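PDB 6F5Z: 24-sterol C-methyltransferase from Haloferax volcanii, which probably transfers methyl groups from S-adenosylmethionine to a substrate yet to be established, working in complex with the small activator protein Trm112. Local coordinates for residues E145-H150 and R214-L219; S109-Y114 and H150-H155. All coordinates share one frame; numbering follows the deposited sequence.

Interaction 1: E145-H150 and R214-L219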
loop_
_atom_site.group_PDB
_atom_site.type_symbol
_atom_site.label_atom_id
_atom_site.label_comp_id
_atom_site.label_asym_id
_atom_site.label_seq_id
_atom_site.Cartn_x
_atom_site.Cartn_y
_atom_site.Cartn_z
ATOM N N GLU B 145 -14.570 12.363 6.715
ATOM C CA GLU B 145 -13.711 12.993 7.711
ATOM C C GLU B 145 -13.254 14.398 7.281
ATOM O O GLU B 145 -12.907 15.208 8.163
ATOM C CB GLU B 145 -12.502 12.097 8.022
ATOM C CG GLU B 145 -12.883 10.814 8.756
ATOM C CD GLU B 145 -13.231 9.627 7.868
ATOM O OE1 GLU B 145 -13.625 9.829 6.700
ATOM O OE2 GLU B 145 -13.110 8.484 8.353
ATOM N N ASN B 146 -13.229 14.685 5.961
ATOM C CA ASN B 146 -12.788 16.019 5.500
ATOM C C ASN B 146 -14.020 16.929 5.584
ATOM O O ASN B 146 -14.757 17.108 4.623
ATOM C CB ASN B 146 -12.184 15.953 4.100
ATOM C CG ASN B 146 -11.749 17.301 3.580
ATOM O OD1 ASN B 146 -11.687 18.295 4.328
ATOM N ND2 ASN B 146 -11.501 17.373 2.277
ATOM N N VAL B 147 -14.251 17.478 6.790
ATOM C CA VAL B 147 -15.479 18.219 7.071
ATOM C C VAL B 147 -15.678 19.404 6.101
ATOM O O VAL B 147 -16.813 19.675 5.695
ATOM C CB VAL B 147 -15.588 18.607 8.571
ATOM C CG1 VAL B 147 -14.357 19.361 9.053
ATOM C CG2 VAL B 147 -16.876 19.380 8.878
ATOM N N HIS B 148 -14.571 20.045 5.687
ATOM C CA HIS B 148 -14.553 21.173 4.761
ATOM C C HIS B 148 -15.084 20.810 3.365
ATOM O O HIS B 148 -15.458 21.691 2.585
ATOM C CB HIS B 148 -13.113 21.691 4.640
ATOM C CG HIS B 148 -12.315 21.561 5.897
ATOM N ND1 HIS B 148 -11.657 20.387 6.210
ATOM C CD2 HIS B 148 -12.125 22.450 6.902
ATOM C CE1 HIS B 148 -11.062 20.615 7.371
ATOM N NE2 HIS B 148 -11.295 21.844 7.817
ATOM N N SER B 149 -15.099 19.496 3.023
ATOM C CA SER B 149 -15.560 19.079 1.700
ATOM C C SER B 149 -17.040 18.868 1.642
ATOM O O SER B 149 -17.574 18.717 0.551
ATOM C CB SER B 149 -14.863 17.790 1.256
ATOM O OG SER B 149 -15.268 16.640 1.988
ATOM N N HIS B 150 -17.700 18.769 2.802
ATOM C CA HIS B 150 -19.130 18.430 2.810
ATOM C C HIS B 150 -19.958 19.408 1.957
ATOM O O HIS B 150 -20.793 18.982 1.144
ATOM C CB HIS B 150 -19.666 18.398 4.241
ATOM C CG HIS B 150 -19.068 17.340 5.111
ATOM N ND1 HIS B 150 -19.475 17.184 6.408
ATOM C CD2 HIS B 150 -18.106 16.422 4.842
ATOM C CE1 HIS B 150 -18.750 16.191 6.906
ATOM N NE2 HIS B 150 -17.923 15.697 5.990
ATOM N N ARG B 214 -3.021 20.244 5.625
ATOM C CA ARG B 214 -1.861 19.628 6.279
ATOM C C ARG B 214 -2.275 18.422 7.094
ATOM O O ARG B 214 -1.439 17.522 7.247
ATOM C CB ARG B 214 -1.112 20.654 7.175
ATOM C CG ARG B 214 -0.698 21.960 6.468
ATOM C CD ARG B 214 0.225 21.789 5.263
ATOM N NE ARG B 214 0.902 23.044 4.962
ATOM C CZ ARG B 214 0.666 23.825 3.905
ATOM N NH1 ARG B 214 -0.212 23.452 2.967
ATOM N NH2 ARG B 214 1.296 24.991 3.781
ATOM N N THR B 215 -3.530 18.364 7.599
ATOM C CA THR B 215 -3.961 17.271 8.472
ATOM C C THR B 215 -4.756 16.223 7.717
ATOM O O THR B 215 -4.376 15.053 7.749
ATOM C CB THR B 215 -4.728 17.829 9.683
ATOM O OG1 THR B 215 -3.898 18.764 10.380
ATOM C CG2 THR B 215 -5.172 16.749 10.654
ATOM N N PHE B 216 -5.887 16.604 7.115
ATOM C CA PHE B 216 -6.751 15.640 6.406
ATOM C C PHE B 216 -6.153 15.277 5.045
ATOM O O PHE B 216 -5.954 14.106 4.726
ATOM C CB PHE B 216 -8.161 16.218 6.189
ATOM C CG PHE B 216 -8.951 16.521 7.447
ATOM C CD1 PHE B 216 -8.710 15.824 8.620
ATOM C CD2 PHE B 216 -9.914 17.530 7.464
ATOM C CE1 PHE B 216 -9.464 16.065 9.779
ATOM C CE2 PHE B 216 -10.702 17.749 8.610
ATOM C CZ PHE B 216 -10.466 17.015 9.762
ATOM N N GLY B 217 -5.884 16.279 4.228
ATOM C CA GLY B 217 -5.337 16.023 2.894
ATOM C C GLY B 217 -6.227 15.123 2.038
ATOM O O GLY B 217 -7.462 15.125 2.162
ATOM N N THR B 218 -5.587 14.369 1.145
ATOM C CA THR B 218 -6.252 13.465 0.213
ATOM C C THR B 218 -6.315 12.071 0.817
ATOM O O THR B 218 -5.307 11.560 1.302
ATOM C CB THR B 218 -5.425 13.403 -1.091
ATOM O OG1 THR B 218 -5.456 14.710 -1.700
ATOM C CG2 THR B 218 -5.973 12.423 -2.113
ATOM N N LEU B 219 -7.500 11.443 0.749
ATOM C CA LEU B 219 -7.602 10.063 1.220
ATOM C C LEU B 219 -7.184 9.133 0.073
ATOM O O LEU B 219 -7.669 9.270 -1.053
ATOM C CB LEU B 219 -9.081 9.778 1.589
ATOM C CG LEU B 219 -9.454 8.276 1.766
ATOM C CD1 LEU B 219 -8.735 7.679 2.951
ATOM C CD2 LEU B 219 -10.959 8.141 2.050
#

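Interaction 2: S109-Y114 and H150-H155. With SAH (S-adenosyl-L-homocysteine), chain G.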
loop_
_atom_site.group_PDB
_atom_site.type_symbol
_atom_site.label_atom_id
_atom_site.label_comp_id
_atom_site.label_asym_id
_atom_site.label_seq_id
_atom_site.Cartn_x
_atom_site.Cartn_y
_atom_site.Cartn_z
ATOM N N SER B 109 -7.456 6.400 -10.000
ATOM C CA SER B 109 -8.484 7.417 -10.096
ATOM C C SER B 109 -8.228 8.490 -9.042
ATOM O O SER B 109 -8.070 8.180 -7.862
ATOM C CB SER B 109 -9.874 6.808 -9.987
ATOM O OG SER B 109 -10.873 7.813 -10.092
ATOM N N MET B 110 -8.215 9.755 -9.462
ATOM C CA MET B 110 -8.030 10.864 -8.512
ATOM C C MET B 110 -9.199 11.847 -8.693
ATOM O O MET B 110 -9.496 12.281 -9.826
ATOM C CB MET B 110 -6.707 11.603 -8.790
ATOM C CG MET B 110 -6.550 12.949 -8.085
ATOM S SD MET B 110 -6.378 12.732 -6.297
ATOM C CE MET B 110 -5.903 14.394 -5.772
ATOM N N GLU B 111 -9.836 12.200 -7.573
ATOM C CA GLU B 111 -10.880 13.216 -7.556
ATOM C C GLU B 111 -11.998 12.926 -8.559
ATOM O O GLU B 111 -12.585 13.891 -9.093
ATOM C CB GLU B 111 -10.225 14.604 -7.815
ATOM C CG GLU B 111 -9.533 15.140 -6.574
ATOM C CD GLU B 111 -10.558 15.610 -5.562
ATOM O OE1 GLU B 111 -11.249 14.750 -4.959
ATOM O OE2 GLU B 111 -10.759 16.842 -5.454
ATOM N N ALA B 112 -12.411 11.656 -8.703
ATOM C CA ALA B 112 -13.459 11.317 -9.672
ATOM C C ALA B 112 -14.388 10.255 -9.165
ATOM O O ALA B 112 -15.540 10.198 -9.562
ATOM C CB ALA B 112 -12.831 10.819 -10.977
ATOM N N PHE B 113 -13.872 9.337 -8.335
ATOM C CA PHE B 113 -14.660 8.162 -7.984
ATOM C C PHE B 113 -16.015 8.468 -7.370
ATOM O O PHE B 113 -16.981 7.759 -7.669
ATOM C CB PHE B 113 -13.860 7.219 -7.075
ATOM C CG PHE B 113 -14.637 6.031 -6.570
ATOM C CD1 PHE B 113 -14.807 4.909 -7.365
ATOM C CD2 PHE B 113 -15.263 6.070 -5.324
ATOM C CE1 PHE B 113 -15.557 3.819 -6.892
ATOM C CE2 PHE B 113 -16.034 4.993 -4.867
ATOM C CZ PHE B 113 -16.161 3.881 -5.647
ATOM N N TYR B 114 -16.059 9.502 -6.551
ATOM C CA TYR B 114 -17.263 9.827 -5.805
ATOM C C TYR B 114 -18.342 10.450 -6.693
ATOM O O TYR B 114 -19.439 10.705 -6.186
ATOM C CB TYR B 114 -16.921 10.670 -4.597
ATOM C CG TYR B 114 -16.060 11.869 -4.917
ATOM C CD1 TYR B 114 -16.625 13.051 -5.382
ATOM C CD2 TYR B 114 -14.685 11.853 -4.682
ATOM C CE1 TYR B 114 -15.855 14.182 -5.624
ATOM C CE2 TYR B 114 -13.894 12.972 -4.947
ATOM C CZ TYR B 114 -14.483 14.146 -5.398
ATOM O OH TYR B 114 -13.732 15.291 -5.593
ATOM N N HIS B 150 -17.700 18.769 2.802
ATOM C CA HIS B 150 -19.130 18.430 2.810
ATOM C C HIS B 150 -19.958 19.408 1.957
ATOM O O HIS B 150 -20.793 18.982 1.144
ATOM C CB HIS B 150 -19.666 18.398 4.241
ATOM C CG HIS B 150 -19.068 17.340 5.111
ATOM N ND1 HIS B 150 -19.475 17.184 6.408
ATOM C CD2 HIS B 150 -18.106 16.422 4.842
ATOM C CE1 HIS B 150 -18.750 16.191 6.906
ATOM N NE2 HIS B 150 -17.923 15.697 5.990
ATOM N N GLU B 151 -19.642 20.711 2.062
ATOM C CA GLU B 151 -20.354 21.750 1.314
ATOM C C GLU B 151 -20.163 21.671 -0.198
ATOM O O GLU B 151 -20.880 22.355 -0.914
ATOM C CB GLU B 151 -20.005 23.157 1.838
ATOM C CG GLU B 151 -18.589 23.608 1.509
ATOM C CD GLU B 151 -18.021 24.631 2.474
ATOM O OE1 GLU B 151 -17.389 24.219 3.475
ATOM O OE2 GLU B 151 -18.207 25.844 2.226
ATOM N N TRP B 152 -19.221 20.838 -0.707
ATOM C CA TRP B 152 -19.001 20.770 -2.149
ATOM C C TRP B 152 -20.226 20.318 -2.920
ATOM O O TRP B 152 -20.402 20.732 -4.060
ATOM C CB TRP B 152 -17.780 19.904 -2.527
ATOM C CG TRP B 152 -16.473 20.353 -1.940
ATOM C CD1 TRP B 152 -16.216 21.501 -1.239
ATOM C CD2 TRP B 152 -15.215 19.680 -2.087
ATOM N NE1 TRP B 152 -14.880 21.560 -0.901
ATOM C CE2 TRP B 152 -14.242 20.456 -1.419
ATOM C CE3 TRP B 152 -14.831 18.458 -2.666
ATOM C CZ2 TRP B 152 -12.908 20.051 -1.322
ATOM C CZ3 TRP B 152 -13.504 18.074 -2.592
ATOM C CH2 TRP B 152 -12.560 18.871 -1.932
ATOM N N GLN B 153 -21.090 19.503 -2.295
ATOM C CA GLN B 153 -22.295 19.018 -2.948
ATOM C C GLN B 153 -23.241 20.184 -3.348
ATOM O O GLN B 153 -23.941 20.072 -4.362
ATOM C CB GLN B 153 -22.981 17.942 -2.097
ATOM C CG GLN B 153 -24.291 17.424 -2.687
ATOM C CD GLN B 153 -24.084 16.656 -3.977
ATOM O OE1 GLN B 153 -24.045 17.205 -5.101
ATOM N NE2 GLN B 153 -23.945 15.357 -3.824
ATOM N N GLU B 154 -23.161 21.318 -2.627
ATOM C CA GLU B 154 -23.993 22.526 -2.887
ATOM C C GLU B 154 -23.728 23.209 -4.225
ATOM O O GLU B 154 -24.593 23.943 -4.726
ATOM C CB GLU B 154 -23.828 23.547 -1.753
ATOM C CG GLU B 154 -24.478 23.145 -0.439
ATOM C CD GLU B 154 -24.293 24.136 0.700
ATOM O OE1 GLU B 154 -24.209 25.357 0.430
ATOM O OE2 GLU B 154 -24.257 23.689 1.870
ATOM N N HIS B 155 -22.539 23.015 -4.801
ATOM C CA HIS B 155 -22.270 23.641 -6.092
ATOM C C HIS B 155 -22.083 22.628 -7.212
ATOM O O HIS B 155 -21.649 22.988 -8.305
ATOM C CB HIS B 155 -21.098 24.617 -5.989
ATOM C CG HIS B 155 -19.785 23.970 -5.707
ATOM N ND1 HIS B 155 -19.234 23.991 -4.438
ATOM C CD2 HIS B 155 -18.923 23.358 -6.553
ATOM C CE1 HIS B 155 -18.063 23.378 -4.548
ATOM N NE2 HIS B 155 -17.845 22.956 -5.800
HETATM N N SAH G . -8.295 12.992 -12.321
HETATM C CA SAH G . -8.270 14.416 -12.752
HETATM C CB SAH G . -9.700 15.046 -12.987
HETATM C CG SAH G . -10.540 15.115 -11.716
HETATM S SD SAH G . -12.168 15.878 -12.059
HETATM C C SAH G . -7.488 15.311 -11.755
HETATM O O SAH G . -6.969 14.671 -10.744
HETATM O OXT SAH G . -7.366 16.502 -11.925
HETATM C "C5'" SAH G . -13.246 14.450 -12.326
HETATM C "C4'" SAH G . -13.123 13.848 -13.714
HETATM O "O4'" SAH G . -13.948 12.653 -13.751
HETATM C "C3'" SAH G . -13.670 14.795 -14.789
HETATM O "O3'" SAH G . -12.771 14.953 -15.886
HETATM C "C2'" SAH G . -15.041 14.200 -15.128
HETATM O "O2'" SAH G . -15.502 14.447 -16.454
HETATM C "C1'" SAH G . -14.823 12.710 -14.865
HETATM N N9 SAH G . -16.036 11.969 -14.517
HETATM C C8 SAH G . -16.914 12.249 -13.498
HETATM N N7 SAH G . -17.894 11.385 -13.384
HETATM C C5 SAH G . -17.643 10.467 -14.394
HETATM C C6 SAH G . -18.321 9.300 -14.811
HETATM N N6 SAH G . -19.458 8.855 -14.259
HETATM N N1 SAH G . -17.806 8.613 -15.863
HETATM C C2 SAH G . -16.705 9.083 -16.464
HETATM N N3 SAH G . -15.982 10.165 -16.162
HETATM C C4 SAH G . -16.502 10.819 -15.103
#

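Interaction 1: E145-H150 and R214-L219
Phe216, the last residue of helix 206-216, makes nearly all of this contact by setting its ring against the bend of the loop from Glu145 to His148. Its CG sits anti to the carbonyl carbon (chi1 -63°), which swings the ring off the helix end toward that loop. Over one face, offset toward the rim, stands the backbone oxygen of Glu145, with Glu145 O 3.4 Å from Phe216 CE2. Asn146 OD1 approaches obliquely, 3.7 Å from Phe216 CD2; Val147 CG1 makes an apolar contact with Phe216 CE2 at 4.0 Å. The His148 ring meets the phenyl ring rim to rim, but that histidine is modelled in two conformers and its closest approach is too short to trust. In the conformer given, His148 ND1 donates to Asn146 OD1 at 2.8 Å, nearly straight (165°) and in the imidazole plane. The helix leads into strand 218-224, which runs antiparallel between 134-140 and 178-185 in a Rossmann-like methyltransferase sheet. Were Phe216 cut back to alanine, a gap would probably open between helix end and loop, and Val147 CG1 would lose its apolar partner here. The loop itself turns at Asn146, the centre of an inverse gamma turn, and Ser149 grips its carbonyl twice, through Ser149 N and, at 2.7 Å, from Ser149 OG to Asn146 O. Gly217 follows with positive phi (58°), which ends the helix, and its carbonyl oxygen accepts a hydrogen bond from Tyr143. Thr218 then pairs by backbone bonds with Ile185, and Leu219 with Val140.

Interaction 2: S109-Y114 and H150-H155
Tyr114 and Glu111 meet Trp152 across a wide backbone gap: the nearest CA atoms of the two segments, those of Tyr114 and Gln153, are 10.9 Å apart, and side chains alone bridge the distance. Residues 109-110 end strand 104-110, a central parallel strand of the Rossmann-like methyltransferase fold. Glu111, in left-handed backbone conformation, then turns the chain into the loop that lines the S-adenosyl-L-homocysteine pocket. Segment 150-155 is mostly a 3-10 run.

Toward the ligand the loop uses both backbone and side chains: Met110 O accepts a hydrogen bond from the amino nitrogen SAH N at 2.9 Å, while Ala112 CB packs 3.5 Å from the ribose oxygen SAH O4'. The indole of Trp152 presents its six-membered ring to the loop. Tyr114 OH lies at its edge, near the plane and 4.1 Å from Trp152 CZ3, and Glu111 OE2 comes within 4.2 Å of the same Trp152 CZ3, the carboxylate and indole planes being 61° apart. These are loose packing contacts. The firm polar link is inside the first segment. With CG of Tyr114 between its backbone N and carbonyl carbon (chi1 51°), the phenol reaches back to Glu111, whose OE1 also takes a bond from Asn141 N. Tyr114 OH donates to Glu111 OE1 at 2.6 Å, approaching from 51° above the carboxylate plane.

In the fold
Both contacts involve the loop between strand 134-140 and helix 165-174, and they share His150, which touches neither partner segment. Interaction 1 is a surface contact, in which one aromatic ring at the end of helix 206-216 leans on backbone oxygen and mixed side chains. Interaction 2 is buried beside the ligand pocket, covers less area, and sets an indole against a phenol hydroxyl at its edge and a carboxylate nearby, the two being hydrogen-bonded to each other. The second segment of interaction 1 leads into strand 218-224, while the first of interaction 2 leaves strand 104-110; both strands flank 134-140 in one sheet. The two contacts touch directly where Thr218 OG1 packs 4.1 Å from Met110 CE.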